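Local structure of type III secretion system effector protein ExoU (Pseudomonas fluorescens, 4QMK) at residues I79-E90 and L414-S423; D330-E338 and F378-N388. The protein is a type III secretion effector that probably cleaves membrane phospholipids as a patatin-like phospholipase and binds phosphatidylinositol 4,5-bisphosphate at the plasma membrane. All blocks are in the same frame, centred on the assembly; numbering follows the deposited sequence.

Interaction 1: residues I79-E90 and L414-S423; sequences IAFPGMVQALEE and LQAQARQTVS
G83 and R419 meet where helices 81-90 and 414-423 come closest. The axes pass 6.7 Å apart and run in roughly the same direction, crossing at -41°. G83 has no side chain, and its CA lies directly on the facing backbone. It makes a CA-H...O contact to Q415 O at 3.2 Å. G83 O receives a similar contact from R419 CA.

Q415 reaches along helix 81-90 towards its start. Its CB lies 4.0 Å from G83 N. CG is beside the backbone N (chi1 -68°), and the extended chain runs on past P82 to the I79 carbonyl. CG passes I79 O at 3.3 Å, and CD packs on P82 CB. NE2 donates to I79 O at 3.2 Å, in the carbonyl plane, with an N-H...O angle of 155°. The same amide nitrogen also bonds to N127 of helix 119-127. OE1 takes a hydrogen bond from a water that in turn accepts from Q86 NE2. Both ends of the amide are therefore held.

Helix 81-90 follows a glycine-rich loop. In patatin-like phospholipases the corresponding loop forms the oxyanion hole, which is consistent with this helix lying beside the active site.

Further along, R419 fits as a knob among G83, Q86, A87 and E90. Q86 CB lies over one face of its guanidinium, and the two side chains cross at about a right angle. A second water joins Q86 OE1 to R419 NH1, weakly on the arginine side. E90 OE1 approaches the guanidinium edge as in a salt bridge, but E90 OE1 and R419 NH2 are modelled too close, so the details are doubtful. On the buried side A87 CB touches V422 CG1 at 3.6 Å, and V422 CG2 lies against M84 CG at 3.9 Å.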
# COMPACT_ATOMS: atom_id res chain seq x y z
N ILE A 79 22.06 -22.86 15.40
CA ILE A 79 21.89 -24.28 15.37
C ILE A 79 21.47 -24.71 16.73
O ILE A 79 20.94 -25.79 16.87
CB ILE A 79 23.18 -25.03 14.87
CG1 ILE A 79 22.99 -26.55 14.84
CG2 ILE A 79 24.40 -24.75 15.73
CD1 ILE A 79 21.88 -26.95 13.90
N ALA A 80 21.63 -23.88 17.74
CA ALA A 80 21.13 -24.23 19.10
C ALA A 80 19.62 -24.04 19.28
O ALA A 80 19.02 -24.60 20.18
CB ALA A 80 21.86 -23.39 20.15
N PHE A 81 18.99 -23.23 18.45
CA PHE A 81 17.60 -22.89 18.70
C PHE A 81 16.64 -24.07 18.82
O PHE A 81 15.64 -24.00 19.55
CB PHE A 81 17.06 -21.91 17.62
CG PHE A 81 17.58 -20.51 17.73
CD1 PHE A 81 17.64 -19.88 18.95
CD2 PHE A 81 17.87 -19.77 16.59
CE1 PHE A 81 18.07 -18.55 19.05
CE2 PHE A 81 18.25 -18.44 16.67
CZ PHE A 81 18.36 -17.84 17.90
N PRO A 82 16.89 -25.15 18.07
CA PRO A 82 15.94 -26.25 18.15
C PRO A 82 15.70 -26.75 19.56
O PRO A 82 14.56 -27.04 19.92
CB PRO A 82 16.60 -27.32 17.28
CG PRO A 82 17.23 -26.52 16.20
CD PRO A 82 17.81 -25.32 16.93
N GLY A 83 16.74 -26.81 20.38
CA GLY A 83 16.53 -27.22 21.78
C GLY A 83 15.63 -26.21 22.55
O GLY A 83 14.81 -26.59 23.43
N MET A 84 15.78 -24.94 22.23
CA MET A 84 14.95 -23.94 22.86
C MET A 84 13.46 -24.22 22.53
O MET A 84 12.58 -24.12 23.40
CB MET A 84 15.44 -22.56 22.44
CG MET A 84 14.64 -21.40 22.97
SD MET A 84 13.30 -20.99 21.87
CE MET A 84 14.28 -20.48 20.46
N VAL A 85 13.19 -24.58 21.29
CA VAL A 85 11.81 -24.88 20.92
C VAL A 85 11.30 -26.21 21.53
O VAL A 85 10.10 -26.35 21.86
CB VAL A 85 11.67 -24.99 19.41
CG1 VAL A 85 10.21 -25.29 19.03
CG2 VAL A 85 12.17 -23.72 18.77
N GLN A 86 12.20 -27.19 21.65
CA GLN A 86 11.84 -28.42 22.30
C GLN A 86 11.38 -28.12 23.71
O GLN A 86 10.30 -28.53 24.12
CB GLN A 86 13.01 -29.40 22.29
CG GLN A 86 13.38 -29.90 20.91
CD GLN A 86 14.84 -30.30 20.79
OE1 GLN A 86 15.47 -30.69 21.78
NE2 GLN A 86 15.37 -30.25 19.57
N ALA A 87 12.20 -27.38 24.44
CA ALA A 87 11.89 -26.94 25.83
C ALA A 87 10.57 -26.23 25.93
O ALA A 87 9.82 -26.48 26.84
CB ALA A 87 12.98 -26.05 26.37
N LEU A 88 10.26 -25.32 25.00
CA LEU A 88 8.95 -24.63 25.08
C LEU A 88 7.75 -25.56 24.91
O LEU A 88 6.79 -25.49 25.67
CB LEU A 88 8.86 -23.50 24.06
CG LEU A 88 9.68 -22.28 24.42
CD1 LEU A 88 9.74 -21.36 23.22
CD2 LEU A 88 9.08 -21.55 25.61
N GLU A 89 7.84 -26.45 23.93
CA GLU A 89 6.73 -27.32 23.57
C GLU A 89 6.53 -28.38 24.64
O GLU A 89 5.43 -28.58 25.13
CB GLU A 89 7.02 -27.97 22.22
CG GLU A 89 5.80 -28.33 21.40
CD GLU A 89 6.20 -29.00 20.10
OE1 GLU A 89 6.72 -30.14 20.15
OE2 GLU A 89 5.98 -28.39 19.03
N GLU A 90 7.62 -29.05 25.00
CA GLU A 90 7.62 -30.08 26.06
C GLU A 90 7.09 -29.56 27.41
O GLU A 90 6.71 -30.33 28.27
CB GLU A 90 9.03 -30.66 26.17
CG GLU A 90 9.53 -30.95 27.57
CD GLU A 90 11.04 -31.15 27.55
OE1 GLU A 90 11.53 -31.75 26.54
OE2 GLU A 90 11.73 -30.67 28.52
N LEU A 414 24.50 -29.67 21.33
CA LEU A 414 24.32 -28.26 21.59
C LEU A 414 22.84 -28.00 21.79
O LEU A 414 22.43 -27.30 22.73
CB LEU A 414 24.88 -27.45 20.43
CG LEU A 414 25.21 -26.04 20.84
CD1 LEU A 414 26.45 -26.04 21.72
CD2 LEU A 414 25.42 -25.17 19.61
N GLN A 415 22.04 -28.63 20.94
CA GLN A 415 20.60 -28.52 21.05
C GLN A 415 20.10 -29.03 22.39
O GLN A 415 19.22 -28.44 23.00
CB GLN A 415 19.93 -29.25 19.90
CG GLN A 415 20.19 -28.55 18.57
CD GLN A 415 19.77 -29.35 17.38
OE1 GLN A 415 19.26 -30.46 17.53
NE2 GLN A 415 19.95 -28.79 16.19
N ALA A 416 20.69 -30.11 22.87
CA ALA A 416 20.29 -30.63 24.20
C ALA A 416 20.76 -29.70 25.36
O ALA A 416 20.16 -29.69 26.38
CB ALA A 416 20.79 -32.07 24.38
N GLN A 417 21.85 -28.96 25.17
CA GLN A 417 22.32 -28.01 26.17
C GLN A 417 21.34 -26.83 26.28
O GLN A 417 21.02 -26.34 27.37
CB GLN A 417 23.66 -27.46 25.77
CG GLN A 417 24.77 -28.46 25.86
CD GLN A 417 25.44 -28.43 27.20
OE1 GLN A 417 25.25 -29.32 28.03
NE2 GLN A 417 26.20 -27.36 27.44
N ALA A 418 20.91 -26.36 25.12
CA ALA A 418 19.95 -25.31 25.03
C ALA A 418 18.63 -25.73 25.69
O ALA A 418 18.02 -24.96 26.47
CB ALA A 418 19.71 -24.95 23.58
N ARG A 419 18.21 -26.95 25.39
CA ARG A 419 16.95 -27.49 25.90
C ARG A 419 16.96 -27.44 27.41
O ARG A 419 15.99 -26.97 28.04
CB ARG A 419 16.74 -28.90 25.41
CG ARG A 419 15.47 -29.58 25.87
CD ARG A 419 15.46 -31.06 25.48
NE ARG A 419 14.15 -31.68 25.64
CZ ARG A 419 13.68 -32.66 24.87
NH1 ARG A 419 14.38 -33.14 23.84
NH2 ARG A 419 12.47 -33.14 25.11
N GLN A 420 18.05 -27.92 27.98
CA GLN A 420 18.18 -27.91 29.41
C GLN A 420 18.18 -26.50 30.02
O GLN A 420 17.53 -26.29 31.02
CB GLN A 420 19.45 -28.59 29.82
CG GLN A 420 19.42 -30.07 29.66
CD GLN A 420 20.69 -30.71 30.14
OE1 GLN A 420 21.74 -30.03 30.30
NE2 GLN A 420 20.64 -32.01 30.38
N THR A 421 18.89 -25.57 29.40
CA THR A 421 19.07 -24.25 29.92
C THR A 421 17.72 -23.55 29.97
O THR A 421 17.31 -23.02 30.99
CB THR A 421 20.08 -23.47 29.07
OG1 THR A 421 21.36 -24.08 29.18
CG2 THR A 421 20.22 -22.05 29.57
N VAL A 422 17.01 -23.61 28.87
CA VAL A 422 15.73 -23.00 28.75
C VAL A 422 14.70 -23.63 29.70
O VAL A 422 13.93 -22.88 30.37
CB VAL A 422 15.25 -23.07 27.33
CG1 VAL A 422 13.80 -22.69 27.21
CG2 VAL A 422 16.13 -22.19 26.47
N SER A 423 14.67 -24.97 29.77
CA SER A 423 13.82 -25.66 30.74
C SER A 423 14.15 -25.13 32.13
O SER A 423 13.25 -24.85 32.92
CB SER A 423 14.05 -27.19 30.75
OG SER A 423 13.31 -27.84 29.74
O HOH W 1 17.42 -32.06 23.08
O HOH W 2 18.03 -32.00 19.06

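Interaction 2: residues D330-E338 and F378-N388; sequences DEALIVKFE and FSEQTVTLPLN
I334 and K336 carry the backbone pairing with strand 382-385. I334 N donates to Q381 O, and I334 O accepts from V383 N at 2.9 Å. K336 N and O continue the parallel ladder with V383 O and L385 N. Q381 extends it with its side chain: OE1 accepts from A332 N at 2.8 Å. Its amide stacks on the E331 carboxylate, with planes 16° apart; E331 also pairs with R429.

L333, V335, V383 and L385 form the face buried under helices 81-90 and 408-431; F337, on the same face, is partly exposed. V335 CG1 packs on L385 CD1 at 3.8 Å, and L333 CD1 on V383 CG1 at 3.7 Å.

The other face is more open to solvent, although I334 is buried there. The exposed F378 ring touches I334 CD1, and K336 NZ lies at its edge, 3.5 Å from CE1. T384 is exposed too. At the exposed far end, E338 has CG anti to the backbone N (chi1 -175°). Its extended chain brings OE2 to L387 N at 2.7 Å, with a weak second bond from N388 N. Strand 332-337 also pairs with strand 68-72, giving the parallel core of the mixed central sheet of the patatin-like alpha/beta fold.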
# COMPACT_ATOMS: atom_id res chain seq x y z
N ASP A 330 3.37 -8.40 30.79
CA ASP A 330 3.71 -9.43 29.83
C ASP A 330 5.04 -10.07 30.15
O ASP A 330 5.93 -9.45 30.70
CB ASP A 330 3.75 -8.85 28.42
CG ASP A 330 2.37 -8.57 27.88
OD1 ASP A 330 1.63 -9.56 27.61
OD2 ASP A 330 2.05 -7.36 27.71
N GLU A 331 5.16 -11.33 29.80
CA GLU A 331 6.38 -12.03 29.99
C GLU A 331 7.01 -12.25 28.60
O GLU A 331 6.30 -12.56 27.62
CB GLU A 331 6.11 -13.35 30.70
CG GLU A 331 7.34 -14.24 30.93
CD GLU A 331 8.18 -13.88 32.15
OE1 GLU A 331 7.89 -12.87 32.81
OE2 GLU A 331 9.14 -14.63 32.42
N ALA A 332 8.32 -12.06 28.52
CA ALA A 332 9.03 -12.36 27.32
C ALA A 332 10.01 -13.52 27.60
O ALA A 332 10.31 -13.82 28.77
CB ALA A 332 9.79 -11.16 26.87
N LEU A 333 10.49 -14.15 26.54
CA LEU A 333 11.61 -15.04 26.65
C LEU A 333 12.55 -14.48 25.60
O LEU A 333 12.22 -14.43 24.41
CB LEU A 333 11.24 -16.48 26.32
CG LEU A 333 12.40 -17.47 26.34
CD1 LEU A 333 13.07 -17.53 27.69
CD2 LEU A 333 11.84 -18.84 26.04
N ILE A 334 13.71 -14.00 26.04
CA ILE A 334 14.62 -13.34 25.13
C ILE A 334 15.76 -14.25 25.03
O ILE A 334 16.37 -14.60 26.04
CB ILE A 334 15.07 -11.97 25.72
CG1 ILE A 334 13.84 -11.08 25.87
CG2 ILE A 334 16.11 -11.34 24.82
CD1 ILE A 334 14.00 -9.85 26.78
N VAL A 335 16.11 -14.67 23.84
CA VAL A 335 17.14 -15.76 23.70
C VAL A 335 18.41 -15.23 23.15
O VAL A 335 18.42 -14.78 22.03
CB VAL A 335 16.64 -16.87 22.79
CG1 VAL A 335 17.64 -18.00 22.74
CG2 VAL A 335 15.31 -17.38 23.32
N LYS A 336 19.46 -15.22 23.98
CA LYS A 336 20.79 -14.78 23.59
C LYS A 336 21.81 -15.90 23.66
O LYS A 336 21.58 -16.94 24.23
CB LYS A 336 21.29 -13.68 24.52
CG LYS A 336 20.64 -12.36 24.21
CD LYS A 336 21.03 -11.25 25.17
CE LYS A 336 20.21 -10.00 24.81
NZ LYS A 336 20.53 -8.76 25.58
N PHE A 337 22.99 -15.62 23.13
CA PHE A 337 24.07 -16.59 23.20
C PHE A 337 25.21 -16.14 24.15
O PHE A 337 25.45 -14.95 24.33
CB PHE A 337 24.56 -16.85 21.80
CG PHE A 337 23.52 -17.43 20.92
CD1 PHE A 337 22.64 -16.62 20.27
CD2 PHE A 337 23.40 -18.80 20.78
CE1 PHE A 337 21.67 -17.17 19.46
CE2 PHE A 337 22.44 -19.35 20.01
CZ PHE A 337 21.57 -18.54 19.33
N GLU A 338 25.89 -17.14 24.72
CA GLU A 338 27.01 -16.97 25.72
C GLU A 338 28.08 -15.88 25.47
O GLU A 338 28.55 -15.73 24.35
CB GLU A 338 27.71 -18.32 25.90
CG GLU A 338 28.79 -18.32 26.98
CD GLU A 338 29.38 -19.71 27.24
OE1 GLU A 338 30.42 -19.78 27.92
OE2 GLU A 338 28.82 -20.71 26.78
N PHE A 378 13.76 -7.12 31.63
CA PHE A 378 14.35 -7.58 30.41
C PHE A 378 15.43 -8.62 30.73
O PHE A 378 15.44 -9.74 30.13
CB PHE A 378 14.92 -6.38 29.64
CG PHE A 378 15.70 -6.73 28.41
CD1 PHE A 378 17.09 -6.99 28.46
CD2 PHE A 378 15.08 -6.75 27.16
CE1 PHE A 378 17.81 -7.30 27.30
CE2 PHE A 378 15.80 -7.05 26.00
CZ PHE A 378 17.17 -7.33 26.07
N SER A 379 16.28 -8.35 31.72
CA SER A 379 17.37 -9.29 31.96
C SER A 379 16.92 -10.50 32.75
O SER A 379 17.48 -11.54 32.60
CB SER A 379 18.63 -8.61 32.56
OG SER A 379 18.57 -8.51 33.94
N GLU A 380 15.88 -10.38 33.58
CA GLU A 380 15.32 -11.53 34.27
C GLU A 380 14.64 -12.46 33.27
O GLU A 380 14.52 -13.69 33.50
CB GLU A 380 14.27 -11.08 35.29
CG GLU A 380 14.82 -10.50 36.59
CD GLU A 380 13.78 -9.69 37.39
OE1 GLU A 380 12.59 -9.69 37.02
OE2 GLU A 380 14.16 -9.04 38.38
N GLN A 381 14.17 -11.89 32.17
CA GLN A 381 13.46 -12.63 31.17
C GLN A 381 14.37 -13.13 30.07
O GLN A 381 13.89 -13.63 29.05
CB GLN A 381 12.37 -11.76 30.60
CG GLN A 381 11.22 -11.65 31.58
CD GLN A 381 10.29 -10.47 31.32
OE1 GLN A 381 9.69 -10.34 30.26
NE2 GLN A 381 10.14 -9.66 32.31
N THR A 382 15.68 -12.96 30.25
CA THR A 382 16.63 -13.29 29.22
C THR A 382 17.25 -14.62 29.55
O THR A 382 17.58 -14.85 30.71
CB THR A 382 17.75 -12.24 29.20
OG1 THR A 382 17.20 -10.98 28.75
CG2 THR A 382 18.84 -12.65 28.31
N VAL A 383 17.41 -15.50 28.55
CA VAL A 383 18.10 -16.77 28.76
C VAL A 383 19.29 -16.82 27.82
O VAL A 383 19.18 -16.51 26.61
CB VAL A 383 17.14 -17.99 28.59
CG1 VAL A 383 16.68 -18.14 27.17
CG2 VAL A 383 17.79 -19.26 29.07
N THR A 384 20.42 -17.26 28.35
CA THR A 384 21.70 -17.31 27.60
C THR A 384 22.09 -18.74 27.27
O THR A 384 22.47 -19.51 28.13
CB THR A 384 22.81 -16.62 28.42
OG1 THR A 384 22.43 -15.25 28.68
CG2 THR A 384 24.10 -16.63 27.67
N LEU A 385 21.97 -19.11 26.00
CA LEU A 385 22.26 -20.45 25.58
C LEU A 385 23.77 -20.65 25.63
O LEU A 385 24.51 -19.86 25.09
CB LEU A 385 21.73 -20.70 24.18
CG LEU A 385 20.23 -20.49 23.95
CD1 LEU A 385 19.88 -21.01 22.56
CD2 LEU A 385 19.38 -21.19 25.00
N PRO A 386 24.23 -21.69 26.32
CA PRO A 386 25.66 -21.94 26.44
C PRO A 386 26.28 -22.51 25.15
O PRO A 386 25.68 -23.34 24.48
CB PRO A 386 25.73 -22.98 27.55
CG PRO A 386 24.47 -23.76 27.38
CD PRO A 386 23.43 -22.75 26.96
N LEU A 387 27.49 -22.07 24.84
CA LEU A 387 28.21 -22.55 23.66
C LEU A 387 29.42 -23.39 24.00
O LEU A 387 30.03 -23.95 23.10
CB LEU A 387 28.62 -21.37 22.76
CG LEU A 387 27.43 -20.67 22.08
CD1 LEU A 387 27.84 -19.36 21.42
CD2 LEU A 387 26.78 -21.61 21.07
N ASN A 388 29.75 -23.51 25.28
CA ASN A 388 30.95 -24.21 25.73
C ASN A 388 30.70 -25.24 26.85
O ASN A 388 30.09 -24.92 27.89
CB ASN A 388 31.97 -23.19 26.24
CG ASN A 388 33.26 -23.85 26.68
OD1 ASN A 388 33.77 -24.77 26.02
ND2 ASN A 388 33.79 -23.40 27.78

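Interactions 1 and 2 lie 12 Å apart between centres and share a layer of packing. The helix pair of interaction 1 rests on the sheet face that carries V335, F337 and L385. F81 CE1 meets F337 CZ at 3.5 Å, with the rings inclined at about 60°. V422 CG2 touches L385 CD2 at 3.7 Å, and T421 OG1 lies 3.3 Å from P386 CD. In sequence, both strands of interaction 2 fall between the two helices of interaction 1. F337 also lies near, without touching, a probable nucleophile elbow containing S104. The I79 side chain is about 5 Å from a bound beta-mercaptoethanol, probably from crystallisation.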